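Long-range contact in putative exported protein (Bordetella pertussis Tohama I, PDB 2PFY), which binds pyroglutamic acid as an extracytoplasmic solute receptor, probably delivering it to a tripartite ATP-independent periplasmic transporter: residues A[140-152]-A[173-185]. Numbering follows the deposited sequence.
Sequences TRFRAYSASTSHM and STGVIDAMLTSPA. With PCA (pyroglutamic acid), chain E.
R143 and T182, from two parallel strands that part just before the pocket, meet on the carboxylate of pyroglutamic acid. R143 NH1 donates to PCA OXT (2.9 Å) and R143 NH2 donates to PCA O (2.7 Å), a two-pronged grip suited to guanidinium. Its extended chain, with CG anti to the backbone N (chi1 179°), crosses M180 CB and runs beside I177, while NE is held by V163 O. The T182 hydroxyl also donates to OXT, and S183 gives both N and OG to the lactam carbonyl oxygen OE. Y145 presents one ring face to PCA CB, and its edge meets L181 O, with CE2 3.2 Å away.

Behind the pocket the strands are joined by nearly straight bonds, D178 N to R141 O and R143 N to A179 O (both 2.9 Å). Farther on, a water takes the place of a direct bond, accepting from L181 N and donating to R143 O. F142 lays its flat ring over the A179–M180 backbone, where small A179 lets CD1 come within 3.6 Å of its CB; branched L181 fills in between F142, Y145 and the CE methyl of M152, modelled as selenomethionine like M180. At the outer end, R141 NH1 donates to G175 O, in the Schellman motif ending helix 168–173, whose positive phi (77°) suits glycine. An arginine taking the ligand carboxylate through both terminal nitrogens is characteristic of the binding site of DctP-type TRAP receptors.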
ATOM      1  N   THR A 140      11.928  17.058  12.053  1.00 32.65           N
ATOM      2  CA  THR A 140      10.905  17.346  11.046  1.00 32.90           C
ATOM      3  C   THR A 140       9.624  16.550  11.339  1.00 31.50           C
ATOM      4  O   THR A 140       9.691  15.365  11.671  1.00 31.86           O
ATOM      5  CB  THR A 140      11.457  17.071   9.607  1.00 32.90           C
ATOM      6  OG1 THR A 140      12.478  18.040   9.309  1.00 36.67           O
ATOM      7  CG2 THR A 140      10.377  17.204   8.547  1.00 33.77           C
ATOM      8  N   ARG A 141       8.480  17.231  11.251  1.00 30.89           N
ATOM      9  CA  ARG A 141       7.144  16.608  11.350  1.00 30.73           C
ATOM     10  C   ARG A 141       6.944  15.835  10.061  1.00 29.02           C
ATOM     11  O   ARG A 141       6.753  16.411   9.002  1.00 28.60           O
ATOM     12  CB  ARG A 141       6.054  17.663  11.514  1.00 30.02           C
ATOM     13  CG  ARG A 141       6.239  18.528  12.784  1.00 32.95           C
ATOM     14  CD  ARG A 141       5.300  19.749  12.773  1.00 33.47           C
ATOM     15  NE  ARG A 141       5.294  20.439  14.069  1.00 38.51           N
ATOM     16  CZ  ARG A 141       4.430  21.390  14.416  1.00 39.59           C
ATOM     17  NH1 ARG A 141       3.475  21.759  13.580  1.00 37.02           N
ATOM     18  NH2 ARG A 141       4.520  21.970  15.607  1.00 40.03           N
ATOM     19  N   PHE A 142       7.083  14.529  10.155  1.00 27.90           N
ATOM     20  CA  PHE A 142       7.210  13.727   8.957  1.00 27.48           C
ATOM     21  C   PHE A 142       6.000  12.785   8.920  1.00 26.87           C
ATOM     22  O   PHE A 142       5.728  12.061   9.884  1.00 27.46           O
ATOM     23  CB  PHE A 142       8.538  12.969   8.996  1.00 27.15           C
ATOM     24  CG  PHE A 142       8.906  12.298   7.688  1.00 28.75           C
ATOM     25  CD1 PHE A 142       9.852  12.876   6.834  1.00 26.06           C
ATOM     26  CD2 PHE A 142       8.303  11.078   7.311  1.00 26.24           C
ATOM     27  CE1 PHE A 142      10.204  12.244   5.638  1.00 28.19           C
ATOM     28  CE2 PHE A 142       8.632  10.447   6.092  1.00 24.68           C
ATOM     29  CZ  PHE A 142       9.580  11.022   5.259  1.00 25.65           C
ATOM     30  N   ARG A 143       5.257  12.821   7.824  1.00 26.03           N
ATOM     31  CA  ARG A 143       4.072  11.966   7.690  1.00 25.69           C
ATOM     32  C   ARG A 143       4.398  10.484   7.790  1.00 25.31           C
ATOM     33  O   ARG A 143       5.304   9.992   7.103  1.00 26.74           O
ATOM     34  CB  ARG A 143       3.374  12.211   6.346  1.00 25.68           C
ATOM     35  CG  ARG A 143       2.129  11.310   6.146  1.00 25.80           C
ATOM     36  CD  ARG A 143       1.575  11.392   4.769  1.00 23.30           C
ATOM     37  NE  ARG A 143       0.457  10.446   4.658  1.00 23.10           N
ATOM     38  CZ  ARG A 143       0.296   9.581   3.663  1.00 20.99           C
ATOM     39  NH1 ARG A 143       1.137   9.603   2.635  1.00 19.33           N
ATOM     40  NH2 ARG A 143      -0.748   8.730   3.673  1.00 18.57           N
ATOM     41  N   ALA A 144       3.652   9.767   8.628  1.00 24.04           N
ATOM     42  CA  ALA A 144       3.664   8.296   8.623  1.00 23.54           C
ATOM     43  C   ALA A 144       2.265   7.824   8.223  1.00 23.35           C
ATOM     44  O   ALA A 144       1.314   8.561   8.392  1.00 23.17           O
ATOM     45  CB  ALA A 144       4.000   7.745  10.021  1.00 23.69           C
ATOM     46  N   TYR A 145       2.139   6.609   7.682  1.00 22.73           N
ATOM     47  CA  TYR A 145       0.818   6.146   7.234  1.00 23.06           C
ATOM     48  C   TYR A 145       0.495   4.718   7.647  1.00 23.49           C
ATOM     49  O   TYR A 145      -0.508   4.136   7.207  1.00 23.40           O
ATOM     50  CB  TYR A 145       0.623   6.358   5.723  1.00 21.69           C
ATOM     51  CG  TYR A 145       1.608   5.659   4.819  1.00 21.35           C
ATOM     52  CD1 TYR A 145       1.652   4.262   4.743  1.00 19.66           C
ATOM     53  CD2 TYR A 145       2.474   6.398   3.997  1.00 19.20           C
ATOM     54  CE1 TYR A 145       2.533   3.630   3.916  1.00 21.72           C
ATOM     55  CE2 TYR A 145       3.383   5.761   3.159  1.00 18.81           C
ATOM     56  CZ  TYR A 145       3.413   4.375   3.125  1.00 20.96           C
ATOM     57  OH  TYR A 145       4.276   3.689   2.310  1.00 19.83           O
ATOM     58  N   SER A 146       1.358   4.170   8.497  1.00 24.50           N
ATOM     59  CA  SER A 146       1.294   2.772   8.939  1.00 25.92           C
ATOM     60  C   SER A 146       2.204   2.646  10.176  1.00 26.87           C
ATOM     61  O   SER A 146       2.999   3.563  10.466  1.00 27.32           O
ATOM     62  CB  SER A 146       1.754   1.837   7.810  1.00 24.96           C
ATOM     63  OG  SER A 146       3.129   2.047   7.497  1.00 26.70           O
ATOM     64  N   ALA A 147       2.052   1.546  10.920  1.00 27.26           N
ATOM     65  CA  ALA A 147       2.975   1.188  12.002  1.00 27.40           C
ATOM     66  C   ALA A 147       4.426   1.138  11.517  1.00 28.03           C
ATOM     67  O   ALA A 147       5.316   1.709  12.152  1.00 28.10           O
ATOM     68  CB  ALA A 147       2.540  -0.175  12.648  1.00 26.89           C
ATOM     69  N   SER A 148       4.672   0.479  10.386  1.00 28.11           N
ATOM     70  CA  SER A 148       6.031   0.404   9.828  1.00 28.02           C
ATOM     71  C   SER A 148       6.625   1.776   9.491  1.00 28.21           C
ATOM     72  O   SER A 148       7.769   2.078   9.892  1.00 28.40           O
ATOM     73  CB  SER A 148       6.086  -0.517   8.605  1.00 27.94           C
ATOM     74  OG  SER A 148       7.430  -0.648   8.160  1.00 29.20           O
ATOM     75  N   THR A 149       5.883   2.613   8.768  1.00 26.78           N
ATOM     76  CA  THR A 149       6.404   3.937   8.455  1.00 26.90           C
ATOM     77  C   THR A 149       6.548   4.871   9.671  1.00 27.63           C
ATOM     78  O   THR A 149       7.405   5.761   9.659  1.00 26.52           O
ATOM     79  CB  THR A 149       5.607   4.646   7.302  1.00 26.77           C
ATOM     80  OG1 THR A 149       4.216   4.727   7.640  1.00 24.43           O
ATOM     81  CG2 THR A 149       5.807   3.910   5.957  1.00 22.91           C
ATOM     82  N   SER A 150       5.711   4.690  10.694  1.00 28.39           N
ATOM     83  CA  SER A 150       5.894   5.390  11.978  1.00 30.42           C
ATOM     84  C   SER A 150       7.230   5.040  12.638  1.00 31.87           C
ATOM     85  O   SER A 150       7.990   5.935  13.037  1.00 32.82           O
ATOM     86  CB  SER A 150       4.769   5.045  12.955  1.00 30.69           C
ATOM     87  OG  SER A 150       3.687   5.925  12.809  1.00 32.40           O
ATOM     88  N   HIS A 151       7.497   3.739  12.736  1.00 32.38           N
ATOM     89  CA  HIS A 151       8.758   3.231  13.235  1.00 34.36           C
ATOM     90  C   HIS A 151       9.951   3.719  12.383  1.00 34.62           C
ATOM     91  O   HIS A 151      10.965   4.187  12.918  1.00 35.08           O
ATOM     92  CB  HIS A 151       8.710   1.703  13.288  1.00 34.72           C
ATOM     93  CG  HIS A 151       9.913   1.086  13.937  1.00 38.27           C
ATOM     94  ND1 HIS A 151      10.496  -0.075  13.472  1.00 42.77           N
ATOM     95  CD2 HIS A 151      10.647   1.473  15.007  1.00 39.65           C
ATOM     96  CE1 HIS A 151      11.535  -0.379  14.232  1.00 42.46           C
ATOM     97  NE2 HIS A 151      11.644   0.542  15.174  1.00 41.70           N
HETATM   98  N   MSE A 152       9.819   3.633  11.061  1.00 34.37           N
HETATM   99  CA  MSE A 152      10.866   4.090  10.160  1.00 35.63           C
HETATM  100  C   MSE A 152      11.202   5.571  10.371  1.00 33.86           C
HETATM  101  O   MSE A 152      12.388   5.941  10.423  1.00 33.44           O
HETATM  102  CB  MSE A 152      10.470   3.823   8.710  1.00 34.74           C
HETATM  103  CG  MSE A 152      11.514   4.246   7.679  1.00 35.63           C
HETATM  104 SE   MSE A 152      10.620   4.365   5.958  1.00 43.88          SE
HETATM  105  CE  MSE A 152       9.574   6.063   6.351  1.00 37.96           C
ATOM    106  N   SER A 173      -1.134  21.972   4.746  1.00 34.31           N
ATOM    107  CA  SER A 173      -1.636  23.335   4.722  1.00 36.83           C
ATOM    108  C   SER A 173      -1.623  23.938   6.132  1.00 37.33           C
ATOM    109  O   SER A 173      -1.292  25.107   6.325  1.00 37.75           O
ATOM    110  CB  SER A 173      -3.049  23.338   4.133  1.00 38.06           C
ATOM    111  OG  SER A 173      -3.393  24.638   3.727  1.00 43.18           O
ATOM    112  N   THR A 174      -1.940  23.131   7.122  1.00 36.96           N
ATOM    113  CA  THR A 174      -2.035  23.632   8.491  1.00 37.42           C
ATOM    114  C   THR A 174      -0.729  23.398   9.244  1.00 36.36           C
ATOM    115  O   THR A 174      -0.648  23.676  10.436  1.00 37.61           O
ATOM    116  CB  THR A 174      -3.201  22.944   9.239  1.00 37.50           C
ATOM    117  OG1 THR A 174      -2.937  21.537   9.301  1.00 38.12           O
ATOM    118  CG2 THR A 174      -4.515  23.179   8.499  1.00 37.50           C
ATOM    119  N   GLY A 175       0.280  22.867   8.557  1.00 35.02           N
ATOM    120  CA  GLY A 175       1.600  22.657   9.143  1.00 33.09           C
ATOM    121  C   GLY A 175       1.711  21.462  10.057  1.00 32.46           C
ATOM    122  O   GLY A 175       2.668  21.341  10.821  1.00 32.78           O
ATOM    123  N   VAL A 176       0.750  20.552   9.984  1.00 30.42           N
ATOM    124  CA  VAL A 176       0.811  19.364  10.794  1.00 29.29           C
ATOM    125  C   VAL A 176       1.956  18.508  10.322  1.00 28.67           C
ATOM    126  O   VAL A 176       2.592  17.834  11.121  1.00 29.03           O
ATOM    127  CB  VAL A 176      -0.551  18.572  10.792  1.00 30.05           C
ATOM    128  CG1 VAL A 176      -0.362  17.118  11.286  1.00 28.64           C
ATOM    129  CG2 VAL A 176      -1.592  19.320  11.651  1.00 30.46           C
ATOM    130  N   ILE A 177       2.234  18.534   9.022  1.00 27.58           N
ATOM    131  CA  ILE A 177       3.366  17.787   8.498  1.00 26.42           C
ATOM    132  C   ILE A 177       4.160  18.686   7.549  1.00 26.65           C
ATOM    133  O   ILE A 177       3.608  19.589   6.936  1.00 26.26           O
ATOM    134  CB  ILE A 177       2.954  16.447   7.804  1.00 26.93           C
ATOM    135  CG1 ILE A 177       1.961  16.700   6.655  1.00 26.48           C
ATOM    136  CG2 ILE A 177       2.439  15.418   8.867  1.00 25.10           C
ATOM    137  CD1 ILE A 177       1.631  15.453   5.770  1.00 26.07           C
ATOM    138  N   ASP A 178       5.451  18.407   7.410  1.00 27.58           N
ATOM    139  CA  ASP A 178       6.305  19.222   6.541  1.00 28.41           C
ATOM    140  C   ASP A 178       7.031  18.399   5.481  1.00 27.72           C
ATOM    141  O   ASP A 178       7.642  18.977   4.579  1.00 28.85           O
ATOM    142  CB  ASP A 178       7.341  19.972   7.374  1.00 29.07           C
ATOM    143  CG  ASP A 178       6.732  21.058   8.251  1.00 32.51           C
ATOM    144  OD1 ASP A 178       6.166  22.038   7.741  1.00 35.52           O
ATOM    145  OD2 ASP A 178       6.841  20.934   9.478  1.00 39.41           O
ATOM    146  N   ALA A 179       6.975  17.070   5.595  1.00 26.64           N
ATOM    147  CA  ALA A 179       7.647  16.134   4.674  1.00 26.15           C
ATOM    148  C   ALA A 179       6.921  14.775   4.672  1.00 25.56           C
ATOM    149  O   ALA A 179       6.202  14.436   5.615  1.00 25.74           O
ATOM    150  CB  ALA A 179       9.139  15.924   5.077  1.00 25.71           C
HETATM  151  N   MSE A 180       7.106  13.978   3.631  1.00 24.71           N
HETATM  152  CA  MSE A 180       6.439  12.667   3.652  1.00 24.95           C
HETATM  153  C   MSE A 180       7.181  11.666   2.798  1.00 23.52           C
HETATM  154  O   MSE A 180       8.141  12.013   2.061  1.00 22.13           O
HETATM  155  CB  MSE A 180       4.973  12.823   3.201  1.00 22.62           C
HETATM  156  CG  MSE A 180       4.827  13.346   1.807  1.00 23.49           C
HETATM  157 SE   MSE A 180       3.002  13.119   1.222  1.00 33.68          SE
HETATM  158  CE  MSE A 180       3.189  13.886  -0.675  1.00 23.06           C
ATOM    159  N   LEU A 181       6.732  10.422   2.899  1.00 22.37           N
ATOM    160  CA  LEU A 181       7.281   9.345   2.122  1.00 21.61           C
ATOM    161  C   LEU A 181       6.093   8.641   1.513  1.00 21.37           C
ATOM    162  O   LEU A 181       5.170   8.225   2.241  1.00 21.29           O
ATOM    163  CB  LEU A 181       8.067   8.363   2.998  1.00 20.98           C
ATOM    164  CG  LEU A 181       8.528   7.078   2.279  1.00 23.51           C
ATOM    165  CD1 LEU A 181      10.013   6.732   2.499  1.00 25.99           C
ATOM    166  CD2 LEU A 181       7.652   5.887   2.709  1.00 25.35           C
ATOM    167  N   THR A 182       6.095   8.552   0.185  1.00 20.84           N
ATOM    168  CA  THR A 182       4.974   7.947  -0.554  1.00 19.10           C
ATOM    169  C   THR A 182       5.379   7.816  -2.010  1.00 19.06           C
ATOM    170  O   THR A 182       6.421   8.368  -2.412  1.00 19.82           O
ATOM    171  CB  THR A 182       3.614   8.732  -0.376  1.00 18.74           C
ATOM    172  OG1 THR A 182       2.528   7.938  -0.873  1.00 19.20           O
ATOM    173  CG2 THR A 182       3.594  10.138  -1.080  1.00 17.36           C
ATOM    174  N   SER A 183       4.549   7.120  -2.798  1.00 18.09           N
ATOM    175  CA  SER A 183       4.832   6.880  -4.198  1.00 17.00           C
ATOM    176  C   SER A 183       4.586   8.144  -5.019  1.00 16.95           C
ATOM    177  O   SER A 183       3.881   9.102  -4.562  1.00 16.06           O
ATOM    178  CB  SER A 183       3.914   5.777  -4.750  1.00 16.45           C
ATOM    179  OG  SER A 183       2.571   6.229  -4.627  1.00 16.51           O
ATOM    180  N   PRO A 184       5.108   8.138  -6.251  1.00 16.87           N
ATOM    181  CA  PRO A 184       4.700   9.175  -7.202  1.00 17.82           C
ATOM    182  C   PRO A 184       3.205   9.076  -7.573  1.00 17.60           C
ATOM    183  O   PRO A 184       2.634  10.065  -8.027  1.00 17.54           O
ATOM    184  CB  PRO A 184       5.615   8.936  -8.417  1.00 17.33           C
ATOM    185  CG  PRO A 184       6.006   7.437  -8.329  1.00 17.63           C
ATOM    186  CD  PRO A 184       6.127   7.225  -6.816  1.00 17.03           C
ATOM    187  N   ALA A 185       2.555   7.923  -7.337  1.00 16.85           N
ATOM    188  CA  ALA A 185       1.106   7.831  -7.616  1.00 16.48           C
ATOM    189  C   ALA A 185       0.299   8.739  -6.686  1.00 16.83           C
ATOM    190  O   ALA A 185      -0.596   9.461  -7.131  1.00 16.96           O
ATOM    191  CB  ALA A 185       0.607   6.390  -7.490  1.00 15.04           C
TER
HETATM  192  N   PCA E 302       0.446   5.767  -1.153  1.00 22.63           N
HETATM  193  CA  PCA E 302      -0.214   5.340   0.104  1.00 23.48           C
HETATM  194  CB  PCA E 302       0.535   4.171   0.695  1.00 22.44           C
HETATM  195  CG  PCA E 302       1.722   3.942  -0.192  1.00 23.29           C
HETATM  196  CD  PCA E 302       1.582   4.927  -1.304  1.00 20.74           C
HETATM  197  OE  PCA E 302       2.330   4.979  -2.275  1.00 22.48           O
HETATM  198  C   PCA E 302      -0.255   6.488   1.092  1.00 24.18           C
HETATM  199  O   PCA E 302      -0.951   6.487   2.115  1.00 24.73           O
HETATM  200  OXT PCA E 302       0.435   7.465   0.864  1.00 25.49           O
HETATM  201  O   HOH W   1       4.414   9.452   4.400  1.00 22.03           O